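Local structure of CobC (Shigella flexneri 2a, 6NRU) at residues W172-I184 with T192-E204. The protein probably removes the phosphate from adenosylcobalamin 5'-phosphate and alpha-ribazole 5'-phosphate, completing the nucleotide loop of vitamin B12. Residues are numbered along the deposited sequence; the frame is centred on the assembly and turned at random.
With SO4 (sulfate ion), chain M.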
loop_
_atom_site.group_PDB
_atom_site.type_symbol
_atom_site.label_atom_id
_atom_site.label_comp_id
_atom_site.label_asym_id
_atom_site.label_seq_id
_atom_site.Cartn_x
_atom_site.Cartn_y
_atom_site.Cartn_z
ATOM N N TRP A 172 -2.410 12.361 2.406
ATOM C CA TRP A 172 -1.279 12.880 1.652
ATOM C C TRP A 172 -0.235 13.561 2.524
ATOM O O TRP A 172 0.763 14.056 1.988
ATOM C CB TRP A 172 -1.777 13.846 0.578
ATOM C CG TRP A 172 -2.748 13.198 -0.346
ATOM C CD1 TRP A 172 -4.096 13.394 -0.386
ATOM C CD2 TRP A 172 -2.452 12.225 -1.356
ATOM N NE1 TRP A 172 -4.658 12.611 -1.366
ATOM C CE2 TRP A 172 -3.668 11.884 -1.976
ATOM C CE3 TRP A 172 -1.275 11.614 -1.798
ATOM C CZ2 TRP A 172 -3.743 10.961 -3.015
ATOM C CZ3 TRP A 172 -1.351 10.697 -2.829
ATOM C CH2 TRP A 172 -2.575 10.379 -3.425
ATOM N N HIS A 173 -0.437 13.603 3.841
ATOM C CA HIS A 173 0.610 14.047 4.749
ATOM C C HIS A 173 1.631 12.954 5.038
ATOM O O HIS A 173 2.662 13.241 5.656
ATOM C CB HIS A 173 0.004 14.534 6.069
ATOM C CG HIS A 173 -0.776 15.807 5.950
ATOM N ND1 HIS A 173 -0.215 16.988 5.511
ATOM C CD2 HIS A 173 -2.070 16.090 6.235
ATOM C CE1 HIS A 173 -1.132 17.939 5.521
ATOM N NE2 HIS A 173 -2.267 17.420 5.956
ATOM N N PHE A 174 1.371 11.714 4.602
ATOM C CA PHE A 174 2.226 10.555 4.882
ATOM C C PHE A 174 2.478 9.807 3.579
ATOM O O PHE A 174 1.857 8.775 3.318
ATOM C CB PHE A 174 1.588 9.633 5.926
ATOM C CG PHE A 174 0.898 10.356 7.037
ATOM C CD1 PHE A 174 1.594 10.725 8.175
ATOM C CD2 PHE A 174 -0.451 10.662 6.950
ATOM C CE1 PHE A 174 0.961 11.392 9.204
ATOM C CE2 PHE A 174 -1.091 11.329 7.974
ATOM C CZ PHE A 174 -0.386 11.693 9.103
ATOM N N ARG A 175 3.399 10.314 2.766
ATOM C CA ARG A 175 3.805 9.579 1.577
ATOM C C ARG A 175 4.640 8.369 1.978
ATOM O O ARG A 175 5.617 8.493 2.722
ATOM C CB ARG A 175 4.590 10.485 0.632
ATOM C CG ARG A 175 3.727 11.191 -0.400
ATOM C CD ARG A 175 4.407 11.228 -1.762
ATOM N NE ARG A 175 5.226 12.426 -1.941
ATOM C CZ ARG A 175 6.552 12.423 -2.038
ATOM N NH1 ARG A 175 7.223 11.280 -1.977
ATOM N NH2 ARG A 175 7.208 13.564 -2.202
ATOM N N VAL A 176 4.251 7.194 1.491
ATOM C CA VAL A 176 4.931 5.941 1.806
ATOM C C VAL A 176 5.854 5.594 0.645
ATOM O O VAL A 176 5.402 5.444 -0.497
ATOM C CB VAL A 176 3.928 4.811 2.079
ATOM C CG1 VAL A 176 4.658 3.497 2.293
ATOM C CG2 VAL A 176 3.072 5.151 3.292
ATOM N N ASP A 177 7.143 5.450 0.941
ATOM C CA ASP A 177 8.192 5.345 -0.062
ATOM C C ASP A 177 8.539 3.895 -0.380
ATOM O O ASP A 177 8.314 2.982 0.417
ATOM C CB ASP A 177 9.450 6.076 0.404
ATOM C CG ASP A 177 9.276 7.571 0.411
ATOM O OD1 ASP A 177 8.145 8.041 0.169
ATOM O OD2 ASP A 177 10.273 8.279 0.655
ATOM N N GLN A 178 9.109 3.704 -1.566
ATOM C CA GLN A 178 9.572 2.399 -2.007
ATOM C C GLN A 178 10.988 2.149 -1.506
ATOM O O GLN A 178 11.802 3.068 -1.396
ATOM C CB GLN A 178 9.518 2.295 -3.532
ATOM C CG GLN A 178 8.097 2.307 -4.087
ATOM C CD GLN A 178 8.053 2.369 -5.600
ATOM O OE1 GLN A 178 8.840 3.081 -6.228
ATOM N NE2 GLN A 178 7.120 1.634 -6.197
ATOM N N GLY A 179 11.274 0.889 -1.192
ATOM C CA GLY A 179 12.534 0.538 -0.577
ATOM C C GLY A 179 12.630 0.874 0.893
ATOM O O GLY A 179 13.718 0.758 1.469
ATOM N N CYS A 180 11.529 1.288 1.513
ATOM C CA CYS A 180 11.477 1.666 2.914
ATOM C C CYS A 180 10.437 0.823 3.638
ATOM O O CYS A 180 9.656 0.092 3.026
ATOM C CB CYS A 180 11.138 3.152 3.078
ATOM S SG CYS A 180 12.234 4.303 2.225
ATOM N N TRP A 181 10.428 0.947 4.962
ATOM C CA TRP A 181 9.438 0.281 5.794
ATOM C C TRP A 181 8.975 1.238 6.883
ATOM O O TRP A 181 9.728 2.114 7.325
ATOM C CB TRP A 181 9.996 -1.008 6.413
ATOM C CG TRP A 181 11.182 -0.780 7.298
ATOM C CD1 TRP A 181 12.495 -0.768 6.924
ATOM C CD2 TRP A 181 11.164 -0.524 8.709
ATOM N NE1 TRP A 181 13.295 -0.522 8.015
ATOM C CE2 TRP A 181 12.503 -0.369 9.122
ATOM C CE3 TRP A 181 10.146 -0.414 9.662
ATOM C CZ2 TRP A 181 12.849 -0.108 10.446
ATOM C CZ3 TRP A 181 10.493 -0.156 10.976
ATOM C CH2 TRP A 181 11.834 -0.006 11.356
ATOM N N SER A 182 7.723 1.069 7.301
ATOM C CA SER A 182 7.120 1.876 8.352
ATOM C C SER A 182 6.472 0.960 9.381
ATOM O O SER A 182 6.224 -0.221 9.123
ATOM C CB SER A 182 6.078 2.844 7.785
ATOM O OG SER A 182 6.601 3.552 6.677
ATOM N N ALA A 183 6.189 1.518 10.556
ATOM C CA ALA A 183 5.548 0.752 11.614
ATOM C C ALA A 183 4.629 1.659 12.420
ATOM O O ALA A 183 4.981 2.802 12.724
ATOM C CB ALA A 183 6.581 0.088 12.533
ATOM N N ILE A 184 3.452 1.136 12.733
ATOM C CA ILE A 184 2.462 1.810 13.534
ATOM C C ILE A 184 1.952 0.897 14.646
ATOM O O ILE A 184 1.585 -0.223 14.383
ATOM C CB ILE A 184 1.306 2.319 12.670
ATOM C CG1 ILE A 184 0.125 2.699 13.541
ATOM C CG2 ILE A 184 0.924 1.298 11.620
ATOM C CD1 ILE A 184 -0.486 4.006 13.153
ATOM N N THR A 192 -0.342 4.717 17.315
ATOM C CA THR A 192 0.854 5.540 17.453
ATOM C C THR A 192 1.772 5.256 16.273
ATOM O O THR A 192 2.237 4.125 16.102
ATOM C CB THR A 192 1.575 5.262 18.776
ATOM O OG1 THR A 192 0.650 5.369 19.866
ATOM C CG2 THR A 192 2.702 6.260 18.986
ATOM N N LEU A 193 2.021 6.273 15.457
ATOM C CA LEU A 193 2.961 6.148 14.351
ATOM C C LEU A 193 4.377 6.248 14.901
ATOM O O LEU A 193 4.755 7.278 15.470
ATOM C CB LEU A 193 2.699 7.227 13.302
ATOM C CG LEU A 193 3.575 7.188 12.046
ATOM C CD1 LEU A 193 3.299 5.941 11.217
ATOM C CD2 LEU A 193 3.385 8.449 11.213
ATOM N N ARG A 194 5.156 5.180 14.743
ATOM C CA ARG A 194 6.479 5.084 15.353
ATOM C C ARG A 194 7.626 5.210 14.363
ATOM O O ARG A 194 8.661 5.786 14.705
ATOM C CB ARG A 194 6.614 3.759 16.110
ATOM C CG ARG A 194 5.741 3.661 17.352
ATOM C CD ARG A 194 6.382 4.370 18.533
ATOM N NE ARG A 194 7.809 4.078 18.631
ATOM C CZ ARG A 194 8.531 4.236 19.737
ATOM N NH1 ARG A 194 7.960 4.687 20.847
ATOM N NH2 ARG A 194 9.824 3.945 19.735
ATOM N N VAL A 195 7.483 4.674 13.153
ATOM C CA VAL A 195 8.527 4.725 12.134
ATOM C C VAL A 195 7.869 4.976 10.786
ATOM O O VAL A 195 6.842 4.371 10.465
ATOM C CB VAL A 195 9.359 3.424 12.089
ATOM C CG1 VAL A 195 10.352 3.474 10.945
ATOM C CG2 VAL A 195 10.082 3.189 13.405
ATOM N N LEU A 196 8.459 5.868 9.994
ATOM C CA LEU A 196 7.953 6.153 8.657
ATOM C C LEU A 196 9.123 6.210 7.689
ATOM O O LEU A 196 10.046 7.007 7.878
ATOM C CB LEU A 196 7.164 7.467 8.621
ATOM C CG LEU A 196 6.408 7.734 7.316
ATOM C CD1 LEU A 196 5.247 6.771 7.157
ATOM C CD2 LEU A 196 5.915 9.166 7.256
ATOM N N ASN A 197 9.084 5.351 6.670
ATOM C CA ASN A 197 10.026 5.379 5.551
ATOM C C ASN A 197 11.471 5.240 6.030
ATOM O O ASN A 197 12.339 6.058 5.727
ATOM C CB ASN A 197 9.839 6.649 4.718
ATOM C CG ASN A 197 8.474 6.719 4.073
ATOM O OD1 ASN A 197 7.943 5.707 3.624
ATOM N ND2 ASN A 197 7.897 7.913 4.029
ATOM N N SER A 198 11.715 4.174 6.781
ATOM C CA SER A 198 13.054 3.882 7.259
ATOM C C SER A 198 13.786 2.965 6.290
ATOM O O SER A 198 13.183 2.126 5.616
ATOM C CB SER A 198 13.010 3.233 8.642
ATOM O OG SER A 198 14.288 2.745 9.011
ATOM N N ARG A 199 15.104 3.145 6.220
ATOM C CA ARG A 199 15.989 2.226 5.517
ATOM C C ARG A 199 17.008 1.606 6.464
ATOM O O ARG A 199 18.035 1.090 6.014
ATOM C CB ARG A 199 16.699 2.932 4.362
ATOM C CG ARG A 199 15.803 3.222 3.177
ATOM C CD ARG A 199 16.470 4.173 2.203
ATOM N NE ARG A 199 15.485 4.918 1.429
ATOM C CZ ARG A 199 14.986 4.512 0.266
ATOM N NH1 ARG A 199 15.384 3.360 -0.260
ATOM N NH2 ARG A 199 14.087 5.253 -0.368
ATOM N N ALA A 200 16.746 1.655 7.765
ATOM C CA ALA A 200 17.622 1.064 8.761
ATOM C C ALA A 200 17.166 -0.351 9.102
ATOM O O ALA A 200 16.084 -0.798 8.714
ATOM C CB ALA A 200 17.659 1.928 10.019
ATOM N N ILE A 201 18.018 -1.064 9.840
ATOM C CA ILE A 201 17.665 -2.397 10.309
ATOM C C ILE A 201 16.542 -2.279 11.328
ATOM O O ILE A 201 16.620 -1.484 12.273
ATOM C CB ILE A 201 18.892 -3.103 10.906
ATOM C CG1 ILE A 201 19.934 -3.367 9.822
ATOM C CG2 ILE A 201 18.489 -4.407 11.576
ATOM C CD1 ILE A 201 21.171 -4.071 10.329
ATOM N N GLY A 202 15.483 -3.058 11.131
ATOM C CA GLY A 202 14.370 -3.020 12.055
ATOM C C GLY A 202 14.744 -3.571 13.418
ATOM O O GLY A 202 15.648 -4.393 13.563
ATOM N N VAL A 203 14.038 -3.091 14.436
ATOM C CA VAL A 203 14.174 -3.586 15.799
ATOM C C VAL A 203 12.773 -3.772 16.360
ATOM O O VAL A 203 11.979 -2.823 16.380
ATOM C CB VAL A 203 14.995 -2.638 16.688
ATOM C CG1 VAL A 203 14.909 -3.073 18.142
ATOM C CG2 VAL A 203 16.446 -2.597 16.228
ATOM N N GLU A 204 12.468 -4.987 16.808
ATOM C CA GLU A 204 11.146 -5.274 17.344
ATOM C C GLU A 204 10.886 -4.458 18.605
ATOM O O GLU A 204 11.790 -4.223 19.413
ATOM C CB GLU A 204 11.014 -6.768 17.641
ATOM C CG GLU A 204 9.631 -7.197 18.093
ATOM C CD GLU A 204 9.566 -8.672 18.421
ATOM O OE1 GLU A 204 10.321 -9.450 17.801
ATOM O OE2 GLU A 204 8.765 -9.053 19.301
HETATM S S SO4 M . 16.616 2.427 -3.850
HETATM O O1 SO4 M . 15.475 2.241 -2.959
HETATM O O2 SO4 M . 16.195 3.189 -5.021
HETATM O O3 SO4 M . 17.666 3.161 -3.151
HETATM O O4 SO4 M . 17.131 1.128 -4.276
HETATM O O HOH W 1 12.600 7.947 -0.345
HETATM O O HOH W 2 7.454 2.860 4.161
#
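The antiparallel hairpin at the edge of the histidine phosphatase sheet, strands 181-187 and 190-198, is a worked example of an edge strand carrying two beta bulges. In the classic bulge, Ala183 O accepts from both Arg194 N and Val195 N; in the G1 bulge, at the corner where the chain turns, Asn197 and Ser198 face Trp181. Asn197 turns its amide onto the incoming loop 174-180. Its ND2 donates to Arg175 O (2.7 Å) almost straight, with the acceptor in the amide plane, while Asn197 OD1 receives Asp177 N (2.8 Å) from above its carbonyl plane. The Asp177 carboxylate stacks on this amide, their planes 15° apart. A water joins Asn197 OD1 to Ser182 OG, which also accepts Asn197 N (3.1 Å). Further along the loop Gln178, bonded to Asn17, approaches His11, probably the residue phosphorylated in catalysis. Arg199 lays one guanidinium face over Cys180 SG, and its NH1 donates to O1 of a sulfate (2.9 Å), probably from the crystallisation liquor, shared with Arg33 and Gln37. Trp181 CG sits between its backbone N and carbonyl carbon (chi1 61°), bringing the indole alongside the partner strand: Val195 CG1 and Ser198 CB make CH-pi contacts over one face, and Trp181 NE1 donates in the ring plane to Ala200 O at 2.9 Å.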